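Local structure of PurR transcriptional regulator (Vibrio parahaemolyticus, 3D8U) at residues L182-A193 / I211-G222; R113-K121 / L266-I274. The protein probably binds cis-regulatory DNA as a transcription regulator of the LacI/PurR family, through a DNA-binding region separate from the periplasmic binding protein-like part described here. All coordinates share one frame; numbering follows the deposited sequence.

How the contacts relate
Followed from the N terminus, the chain first reaches 113-121, the end of helix 104-117 and the turn behind it, which pairs with 266-274 close to the C terminus. Contact 2 therefore closes a long loop, with 144 residues between its segments. Nested inside that loop is contact 1, where strands 184-187 and 212-215, connected through helix 190-203, pair in a beta-alpha-beta unit. The centres of the two contacts lie about 11 Å apart, and they touch: Ser271 reaches the backbone of Ile213, and Phe120 packs on Ala212. Together they join the sheet, a helix covering it and the C-terminal tail.

Contact 1 of 2, residues L182-A193 / I211-G222; sequences LNALVCSHEEIA and IAIICLEGSSMG
Glu190 reaches across to the N-terminal end of helix 220-223, where Ser219 is the N-cap, and its OE2 accepts three bonds there. The amides of Ser219 and Gly222 both approach from above the carboxylate plane, Ser219 N at 2.6 Å from Glu190 OE2, while Ser219 OG meets the syn lone pair of that oxygen. The carboxylate gets there because CG stands anti to the backbone N (chi1 -158°) and the chain runs on extended. Its other oxygen, OE1, lies against CB and CG of Met221, a selenomethionine. These bonds hold the carboxylate at the start of helix 220-223, whose amide end would be expected to favour a negative charge. Cys215 SG packs against the backbone of Glu190, 3.4 Å from Glu190 CA, and accepts a bond from Glu217 N.

Behind this site run parallel strands 184-187 and 212-215, which with helix 190-203 form a beta-alpha-beta unit of the periplasmic binding protein-like fold. Their backbones alternate as donor and acceptor from Ala212 N to Asn183 O through to Leu216 N to Cys187 O. On one face Val186 CG2 lies beside Ile214 CG2 at 4.0 Å, both side chains pointing the same way, and Val186 CG1 meets Leu216 CD1; Leu115 and Cys111 of helix 104-117 cover Ile214. On the other, Ala193 CB from the connecting helix rests on Cys215 CB at 4.0 Å. Farther out, Tyr236 OH bonds Glu217 OE2, and Glu15 OE2 is bonded to His189 NE2.

Contact 2 of 2, residues R113-K121 / L266-I274; sequences RHLIEQGFK and LKRRASTAI
A helix C-terminus closed by a Schellman motif at Gly119 meets the segment that leaves strand 265-267, and Thr272 is where most of the bonding converges. His114 and Thr272 approach from opposite directions: the imidazole presents its edge, and His114 NE2 lies 2.6 Å from Thr272 OG1 near the ring plane, a hydrogen bond in which either group may be the donor. The ring gets there because His114 CG is anti to the backbone N (chi1 175°), which sends the side chain off the helix toward the 266-274 segment. Leu266 CD1 covers one face of the same imidazole in a CH-pi contact, 4.3 Å from the ring centroid and offset toward the rim.

One turn later, Gln118 bends at chi2 (-61°) and brings its amide to the backbone of the tail. Gln118 NE2 donates to Thr272 O at 2.6 Å; the acceptor stays close to the plane of the Gln118 amide, and the donor lies in the carbonyl plane of Thr272. Thr272 is thus engaged through both its hydroxyl and its carbonyl. Ile274 CG2 packs against the amide, 3.3 Å from Gln118 NE2. Phe120 turns its ring edge to the tail, with Phe120 CZ 3.9 Å from Ala273 O in the ring plane. The methyl of Thr272 serves the apolar side: Thr272 CG2 meets Leu115 CD2 at 3.7 Å, the two side chains crossing at about a right angle.

Thr230 OG1 gives Thr272 OG1 a second hydrogen-bond partner. Leu115 and Phe120 also pack on Ala184 and Ala212, so the helix end covers one face of the sheet, while Ser271, bonded to Ile213, holds the tail along strand 212-215, the outermost strand of that sheet within the chain.

Contact 1 of 2, residues L182-A193 / I211-G222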
loop_
_atom_site.group_PDB
_atom_site.type_symbol
_atom_site.label_atom_id
_atom_site.label_comp_id
_atom_site.label_asym_id
_atom_site.label_seq_id
_atom_site.Cartn_x
_atom_site.Cartn_y
_atom_site.Cartn_z
ATOM N N LEU B 182 12.303 -23.433 17.699
ATOM C CA LEU B 182 12.142 -22.035 17.235
ATOM C C LEU B 182 11.398 -21.244 18.266
ATOM O O LEU B 182 10.434 -21.754 18.803
ATOM C CB LEU B 182 11.340 -21.995 15.952
ATOM C CG LEU B 182 10.947 -20.588 15.500
ATOM C CD1 LEU B 182 12.052 -20.005 14.659
ATOM C CD2 LEU B 182 9.650 -20.575 14.712
ATOM N N ASN B 183 11.823 -20.018 18.553
ATOM C CA ASN B 183 11.141 -19.217 19.566
ATOM C C ASN B 183 11.141 -17.692 19.387
ATOM O O ASN B 183 10.734 -16.966 20.282
ATOM C CB ASN B 183 11.607 -19.601 20.967
ATOM C CG ASN B 183 12.947 -19.025 21.328
ATOM O OD1 ASN B 183 13.414 -18.068 20.738
ATOM N ND2 ASN B 183 13.567 -19.601 22.327
ATOM N N ALA B 184 11.613 -17.216 18.243
ATOM C CA ALA B 184 11.310 -15.849 17.794
ATOM C C ALA B 184 11.366 -15.714 16.253
ATOM O O ALA B 184 11.956 -16.571 15.559
ATOM C CB ALA B 184 12.224 -14.839 18.463
ATOM N N LEU B 185 10.789 -14.639 15.734
ATOM C CA LEU B 185 10.822 -14.407 14.313
ATOM C C LEU B 185 11.254 -13.004 13.940
ATOM O O LEU B 185 10.797 -12.032 14.560
ATOM C CB LEU B 185 9.425 -14.622 13.772
ATOM C CG LEU B 185 9.080 -15.758 12.827
ATOM C CD1 LEU B 185 9.996 -16.913 13.010
ATOM C CD2 LEU B 185 7.629 -16.153 13.092
ATOM N N VAL B 186 12.109 -12.875 12.927
ATOM C CA VAL B 186 12.367 -11.554 12.345
ATOM C C VAL B 186 11.643 -11.528 11.017
ATOM O O VAL B 186 11.921 -12.337 10.154
ATOM C CB VAL B 186 13.862 -11.287 12.041
ATOM C CG1 VAL B 186 14.041 -9.907 11.441
ATOM C CG2 VAL B 186 14.724 -11.425 13.266
ATOM N N CYS B 187 10.730 -10.604 10.835
ATOM C CA CYS B 187 10.055 -10.485 9.571
ATOM C C CYS B 187 10.537 -9.278 8.796
ATOM O O CYS B 187 10.588 -8.144 9.341
ATOM C CB CYS B 187 8.579 -10.304 9.824
ATOM S SG CYS B 187 7.923 -11.710 10.635
ATOM N N SER B 188 10.828 -9.491 7.519
ATOM C CA SER B 188 11.307 -8.409 6.698
ATOM C C SER B 188 10.281 -7.272 6.551
ATOM O O SER B 188 10.670 -6.105 6.355
ATOM C CB SER B 188 11.674 -8.927 5.330
ATOM O OG SER B 188 10.507 -9.106 4.569
ATOM N N HIS B 189 8.998 -7.620 6.664
ATOM C CA HIS B 189 7.905 -6.742 6.272
ATOM C C HIS B 189 6.743 -6.886 7.216
ATOM O O HIS B 189 6.536 -7.934 7.831
ATOM C CB HIS B 189 7.355 -7.141 4.908
ATOM C CG HIS B 189 8.149 -6.640 3.762
ATOM N ND1 HIS B 189 9.443 -7.037 3.529
ATOM C CD2 HIS B 189 7.827 -5.789 2.764
ATOM C CE1 HIS B 189 9.890 -6.444 2.438
ATOM N NE2 HIS B 189 8.930 -5.676 1.955
ATOM N N GLU B 190 5.925 -5.848 7.272
ATOM C CA GLU B 190 4.835 -5.822 8.223
ATOM C C GLU B 190 3.714 -6.790 7.893
ATOM O O GLU B 190 3.139 -7.383 8.804
ATOM C CB GLU B 190 4.313 -4.406 8.361
ATOM C CG GLU B 190 3.579 -4.124 9.635
ATOM C CD GLU B 190 2.827 -2.849 9.524
ATOM O OE1 GLU B 190 2.260 -2.594 8.426
ATOM O OE2 GLU B 190 2.816 -2.087 10.516
ATOM N N GLU B 191 3.404 -6.952 6.605
ATOM C CA GLU B 191 2.436 -8.012 6.167
ATOM C C GLU B 191 2.860 -9.395 6.657
ATOM O O GLU B 191 2.059 -10.159 7.172
ATOM C CB GLU B 191 2.287 -8.056 4.657
ATOM C CG GLU B 191 1.788 -6.774 4.091
ATOM C CD GLU B 191 2.806 -6.049 3.218
ATOM O OE1 GLU B 191 3.976 -5.786 3.637
ATOM O OE2 GLU B 191 2.384 -5.720 2.081
ATOM N N ILE B 192 4.152 -9.672 6.532
ATOM C CA ILE B 192 4.713 -10.928 6.954
ATOM C C ILE B 192 4.493 -11.172 8.450
ATOM O O ILE B 192 4.007 -12.224 8.862
ATOM C CB ILE B 192 6.180 -10.946 6.583
ATOM C CG1 ILE B 192 6.285 -10.896 5.062
ATOM C CG2 ILE B 192 6.881 -12.141 7.196
ATOM C CD1 ILE B 192 7.624 -10.483 4.497
ATOM N N ALA B 193 4.821 -10.176 9.253
ATOM C CA ALA B 193 4.764 -10.307 10.681
ATOM C C ALA B 193 3.330 -10.468 11.099
ATOM O O ALA B 193 3.051 -11.056 12.120
ATOM C CB ALA B 193 5.341 -9.076 11.311
ATOM N N ILE B 211 6.597 -17.708 21.097
ATOM C CA ILE B 211 7.306 -17.108 20.014
ATOM C C ILE B 211 7.299 -15.579 20.209
ATOM O O ILE B 211 6.246 -14.973 20.515
ATOM C CB ILE B 211 6.702 -17.604 18.698
ATOM C CG1 ILE B 211 7.292 -19.005 18.397
ATOM C CG2 ILE B 211 6.943 -16.613 17.567
ATOM C CD1 ILE B 211 6.547 -19.844 17.401
ATOM N N ALA B 212 8.483 -14.979 20.120
ATOM C CA ALA B 212 8.573 -13.533 20.078
ATOM C C ALA B 212 8.607 -13.067 18.626
ATOM O O ALA B 212 9.103 -13.780 17.771
ATOM C CB ALA B 212 9.801 -13.082 20.795
ATOM N N ILE B 213 8.113 -11.878 18.324
ATOM C CA ILE B 213 8.089 -11.445 16.926
ATOM C C ILE B 213 8.661 -10.041 16.760
ATOM O O ILE B 213 8.409 -9.148 17.588
ATOM C CB ILE B 213 6.630 -11.502 16.326
ATOM C CG1 ILE B 213 6.160 -12.953 16.105
ATOM C CG2 ILE B 213 6.542 -10.772 14.988
ATOM C CD1 ILE B 213 4.642 -13.103 15.834
ATOM N N ILE B 214 9.398 -9.800 15.686
ATOM C CA ILE B 214 9.874 -8.427 15.476
ATOM C C ILE B 214 9.858 -8.057 13.999
ATOM O O ILE B 214 10.372 -8.804 13.160
ATOM C CB ILE B 214 11.281 -8.207 16.123
ATOM C CG1 ILE B 214 11.596 -6.708 16.155
ATOM C CG2 ILE B 214 12.366 -9.108 15.450
ATOM C CD1 ILE B 214 13.015 -6.354 16.385
ATOM N N CYS B 215 9.266 -6.917 13.670
ATOM C CA CYS B 215 9.064 -6.570 12.258
ATOM C C CYS B 215 10.102 -5.580 11.842
ATOM O O CYS B 215 10.479 -4.723 12.624
ATOM C CB CYS B 215 7.690 -5.972 12.039
ATOM S SG CYS B 215 7.453 -5.254 10.392
ATOM N N LEU B 216 10.577 -5.685 10.615
ATOM C CA LEU B 216 11.721 -4.857 10.202
ATOM C C LEU B 216 11.325 -3.503 9.599
ATOM O O LEU B 216 12.193 -2.690 9.267
ATOM C CB LEU B 216 12.575 -5.640 9.205
ATOM C CG LEU B 216 13.937 -6.197 9.635
ATOM C CD1 LEU B 216 14.062 -6.491 11.132
ATOM C CD2 LEU B 216 14.290 -7.434 8.811
ATOM N N GLU B 217 10.017 -3.283 9.442
ATOM C CA GLU B 217 9.494 -2.079 8.803
ATOM C C GLU B 217 8.043 -1.930 9.184
ATOM O O GLU B 217 7.150 -2.124 8.362
ATOM C CB GLU B 217 9.644 -2.126 7.277
ATOM C CG GLU B 217 9.458 -0.776 6.603
ATOM C CD GLU B 217 8.994 -0.850 5.132
ATOM O OE1 GLU B 217 8.237 -1.800 4.751
ATOM O OE2 GLU B 217 9.365 0.080 4.358
ATOM N N GLY B 218 7.803 -1.617 10.450
ATOM C CA GLY B 218 6.437 -1.445 10.962
ATOM C C GLY B 218 5.798 -0.104 10.647
ATOM O O GLY B 218 6.456 0.868 10.299
ATOM N N SER B 219 4.491 -0.074 10.753
ATOM C CA SER B 219 3.720 1.126 10.607
ATOM C C SER B 219 2.713 1.065 11.745
ATOM O O SER B 219 2.718 0.118 12.540
ATOM C CB SER B 219 2.973 1.076 9.276
ATOM O OG SER B 219 1.689 0.453 9.407
ATOM N N SER B 220 1.806 2.026 11.796
ATOM C CA SER B 220 0.740 1.985 12.788
ATOM C C SER B 220 -0.059 0.701 12.675
ATOM O O SER B 220 -0.740 0.300 13.621
ATOM C CB SER B 220 -0.184 3.175 12.594
ATOM O OG SER B 220 -0.788 3.052 11.329
HETATM N N MSE B 221 0.036 0.053 11.520
HETATM C CA MSE B 221 -0.721 -1.183 11.264
HETATM C C MSE B 221 -0.386 -2.212 12.295
HETATM O O MSE B 221 -1.259 -2.731 12.961
HETATM C CB MSE B 221 -0.446 -1.707 9.858
HETATM C CG MSE B 221 -0.521 -3.193 9.703
HETATM SE SE MSE B 221 -2.288 -3.960 9.436
HETATM C CE MSE B 221 -2.896 -2.937 7.862
ATOM N N GLY B 222 0.914 -2.450 12.441
ATOM C CA GLY B 222 1.449 -3.434 13.335
ATOM C C GLY B 222 1.401 -2.914 14.733
ATOM O O GLY B 222 1.215 -3.681 15.645
#

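Contact 2 of 2, residues R113-K121 / L266-I274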
loop_
_atom_site.group_PDB
_atom_site.type_symbol
_atom_site.label_atom_id
_atom_site.label_comp_id
_atom_site.label_asym_id
_atom_site.label_seq_id
_atom_site.Cartn_x
_atom_site.Cartn_y
_atom_site.Cartn_z
ATOM N N ARG B 113 19.764 -8.181 17.635
ATOM C CA ARG B 113 20.403 -8.173 18.972
ATOM C C ARG B 113 19.295 -8.029 20.020
ATOM O O ARG B 113 19.400 -8.568 21.125
ATOM C CB ARG B 113 21.374 -7.017 19.177
ATOM C CG ARG B 113 22.570 -6.967 18.301
ATOM C CD ARG B 113 23.630 -6.020 18.928
ATOM N NE ARG B 113 24.707 -5.693 17.990
ATOM C CZ ARG B 113 25.807 -4.985 18.269
ATOM N NH1 ARG B 113 26.047 -4.494 19.496
ATOM N NH2 ARG B 113 26.685 -4.756 17.293
ATOM N N HIS B 114 18.239 -7.306 19.664
ATOM C CA HIS B 114 17.181 -7.075 20.605
ATOM C C HIS B 114 16.634 -8.406 21.133
ATOM O O HIS B 114 16.754 -8.678 22.319
ATOM C CB HIS B 114 16.091 -6.193 19.996
ATOM C CG HIS B 114 14.894 -6.012 20.883
ATOM N ND1 HIS B 114 14.996 -5.701 22.223
ATOM C CD2 HIS B 114 13.572 -6.098 20.622
ATOM C CE1 HIS B 114 13.790 -5.614 22.753
ATOM N NE2 HIS B 114 12.910 -5.858 21.802
ATOM N N LEU B 115 16.076 -9.236 20.249
ATOM C CA LEU B 115 15.650 -10.604 20.589
ATOM C C LEU B 115 16.680 -11.343 21.465
ATOM O O LEU B 115 16.348 -11.914 22.513
ATOM C CB LEU B 115 15.437 -11.414 19.313
ATOM C CG LEU B 115 14.288 -10.990 18.377
ATOM C CD1 LEU B 115 14.250 -11.801 17.125
ATOM C CD2 LEU B 115 12.942 -11.078 19.030
ATOM N N ILE B 116 17.938 -11.315 21.046
ATOM C CA ILE B 116 18.972 -11.912 21.829
ATOM C C ILE B 116 19.164 -11.219 23.189
ATOM O O ILE B 116 19.157 -11.896 24.224
ATOM C CB ILE B 116 20.282 -11.978 21.039
ATOM C CG1 ILE B 116 20.036 -12.622 19.677
ATOM C CG2 ILE B 116 21.340 -12.772 21.806
ATOM C CD1 ILE B 116 21.217 -12.543 18.719
ATOM N N GLU B 117 19.350 -9.899 23.235
ATOM C CA GLU B 117 19.509 -9.252 24.558
ATOM C C GLU B 117 18.289 -9.573 25.406
ATOM O O GLU B 117 18.372 -9.673 26.618
ATOM C CB GLU B 117 19.685 -7.739 24.470
ATOM C CG GLU B 117 20.903 -7.293 23.705
ATOM C CD GLU B 117 20.758 -5.905 23.105
ATOM O OE1 GLU B 117 21.771 -5.166 23.051
ATOM O OE2 GLU B 117 19.634 -5.555 22.672
ATOM N N GLN B 118 17.162 -9.761 24.740
ATOM C CA GLN B 118 15.908 -10.052 25.394
ATOM C C GLN B 118 15.768 -11.473 25.888
ATOM O O GLN B 118 14.827 -11.780 26.602
ATOM C CB GLN B 118 14.761 -9.790 24.415
ATOM C CG GLN B 118 14.327 -8.331 24.380
ATOM C CD GLN B 118 13.828 -7.889 25.706
ATOM O OE1 GLN B 118 14.596 -7.397 26.528
ATOM N NE2 GLN B 118 12.550 -8.117 25.961
ATOM N N GLY B 119 16.652 -12.360 25.467
ATOM C CA GLY B 119 16.553 -13.746 25.882
ATOM C C GLY B 119 16.014 -14.713 24.850
ATOM O O GLY B 119 16.069 -15.911 25.066
ATOM N N PHE B 120 15.502 -14.219 23.728
ATOM C CA PHE B 120 14.976 -15.085 22.672
ATOM C C PHE B 120 16.091 -15.506 21.715
ATOM O O PHE B 120 16.382 -14.859 20.699
ATOM C CB PHE B 120 13.856 -14.379 21.932
ATOM C CG PHE B 120 12.738 -13.919 22.829
ATOM C CD1 PHE B 120 12.654 -12.583 23.231
ATOM C CD2 PHE B 120 11.786 -14.817 23.293
ATOM C CE1 PHE B 120 11.636 -12.138 24.067
ATOM C CE2 PHE B 120 10.781 -14.403 24.137
ATOM C CZ PHE B 120 10.689 -13.047 24.524
ATOM N N LYS B 121 16.732 -16.608 22.034
ATOM C CA LYS B 121 17.947 -16.947 21.326
ATOM C C LYS B 121 17.780 -17.860 20.093
ATOM O O LYS B 121 18.795 -18.253 19.479
ATOM C CB LYS B 121 18.993 -17.511 22.318
ATOM C CG LYS B 121 19.476 -16.454 23.347
ATOM C CD LYS B 121 20.437 -17.006 24.367
ATOM C CE LYS B 121 21.463 -15.944 24.736
ATOM N NZ LYS B 121 22.876 -16.487 24.975
ATOM N N LEU B 266 13.604 1.891 16.996
ATOM C CA LEU B 266 13.062 0.621 17.451
ATOM C C LEU B 266 11.998 0.780 18.561
ATOM O O LEU B 266 12.321 0.753 19.755
ATOM C CB LEU B 266 14.184 -0.244 17.995
ATOM C CG LEU B 266 14.118 -1.774 17.989
ATOM C CD1 LEU B 266 14.570 -2.304 19.326
ATOM C CD2 LEU B 266 12.736 -2.300 17.672
ATOM N N LYS B 267 10.735 0.914 18.154
ATOM C CA LYS B 267 9.552 0.775 19.029
ATOM C C LYS B 267 9.424 -0.611 19.703
ATOM O O LYS B 267 8.976 -1.593 19.071
ATOM C CB LYS B 267 8.273 1.025 18.199
ATOM C CG LYS B 267 8.238 2.364 17.485
ATOM C CD LYS B 267 8.472 3.505 18.486
ATOM C CE LYS B 267 8.875 4.778 17.786
ATOM N NZ LYS B 267 8.586 5.946 18.696
ATOM N N ARG B 268 9.800 -0.690 20.980
ATOM C CA ARG B 268 9.698 -1.934 21.732
ATOM C C ARG B 268 8.270 -2.077 22.205
ATOM O O ARG B 268 7.797 -1.219 22.927
ATOM C CB ARG B 268 10.620 -1.883 22.938
ATOM C CG ARG B 268 12.090 -1.704 22.600
ATOM C CD ARG B 268 12.771 -0.737 23.559
ATOM N NE ARG B 268 14.216 -0.972 23.581
ATOM C CZ ARG B 268 15.086 -0.471 22.699
ATOM N NH1 ARG B 268 16.375 -0.771 22.805
ATOM N NH2 ARG B 268 14.673 0.321 21.708
ATOM N N ARG B 269 7.564 -3.126 21.775
ATOM C CA ARG B 269 6.177 -3.370 22.220
ATOM C C ARG B 269 6.000 -4.787 22.748
ATOM O O ARG B 269 6.979 -5.418 23.134
ATOM C CB ARG B 269 5.170 -3.131 21.105
ATOM C CG ARG B 269 5.588 -2.113 20.122
ATOM C CD ARG B 269 4.449 -1.956 19.209
ATOM N NE ARG B 269 4.805 -1.350 17.932
ATOM C CZ ARG B 269 4.868 -0.042 17.719
ATOM N NH1 ARG B 269 4.622 0.815 18.712
ATOM N NH2 ARG B 269 5.174 0.393 16.507
ATOM N N ALA B 270 4.764 -5.301 22.748
ATOM C CA ALA B 270 4.510 -6.580 23.414
ATOM C C ALA B 270 5.327 -7.722 22.847
ATOM O O ALA B 270 5.964 -8.451 23.606
ATOM C CB ALA B 270 3.074 -6.928 23.416
ATOM N N SER B 271 5.359 -7.862 21.526
ATOM C CA SER B 271 5.816 -9.116 20.932
ATOM C C SER B 271 7.292 -9.442 21.201
ATOM O O SER B 271 7.790 -10.500 20.748
ATOM C CB SER B 271 5.576 -9.100 19.439
ATOM O OG SER B 271 6.480 -8.193 18.834
ATOM N N THR B 272 8.001 -8.549 21.901
ATOM C CA THR B 272 9.329 -8.904 22.408
ATOM C C THR B 272 9.517 -8.670 23.867
ATOM O O THR B 272 10.647 -8.602 24.317
ATOM C CB THR B 272 10.519 -8.221 21.680
ATOM O OG1 THR B 272 10.500 -6.812 21.915
ATOM C CG2 THR B 272 10.486 -8.510 20.209
ATOM N N ALA B 273 8.429 -8.561 24.617
ATOM C CA ALA B 273 8.535 -8.088 26.001
ATOM C C ALA B 273 8.849 -9.240 26.942
ATOM O O ALA B 273 8.750 -10.414 26.566
ATOM C CB ALA B 273 7.293 -7.391 26.405
ATOM N N ILE B 274 9.253 -8.906 28.161
ATOM C CA ILE B 274 9.556 -9.928 29.151
ATOM C C ILE B 274 9.168 -9.428 30.534
ATOM O O ILE B 274 9.607 -8.356 30.953
ATOM C CB ILE B 274 11.040 -10.344 29.082
ATOM C CG1 ILE B 274 11.388 -11.289 30.239
ATOM C CG2 ILE B 274 11.946 -9.113 29.038
ATOM C CD1 ILE B 274 12.909 -11.315 30.647
#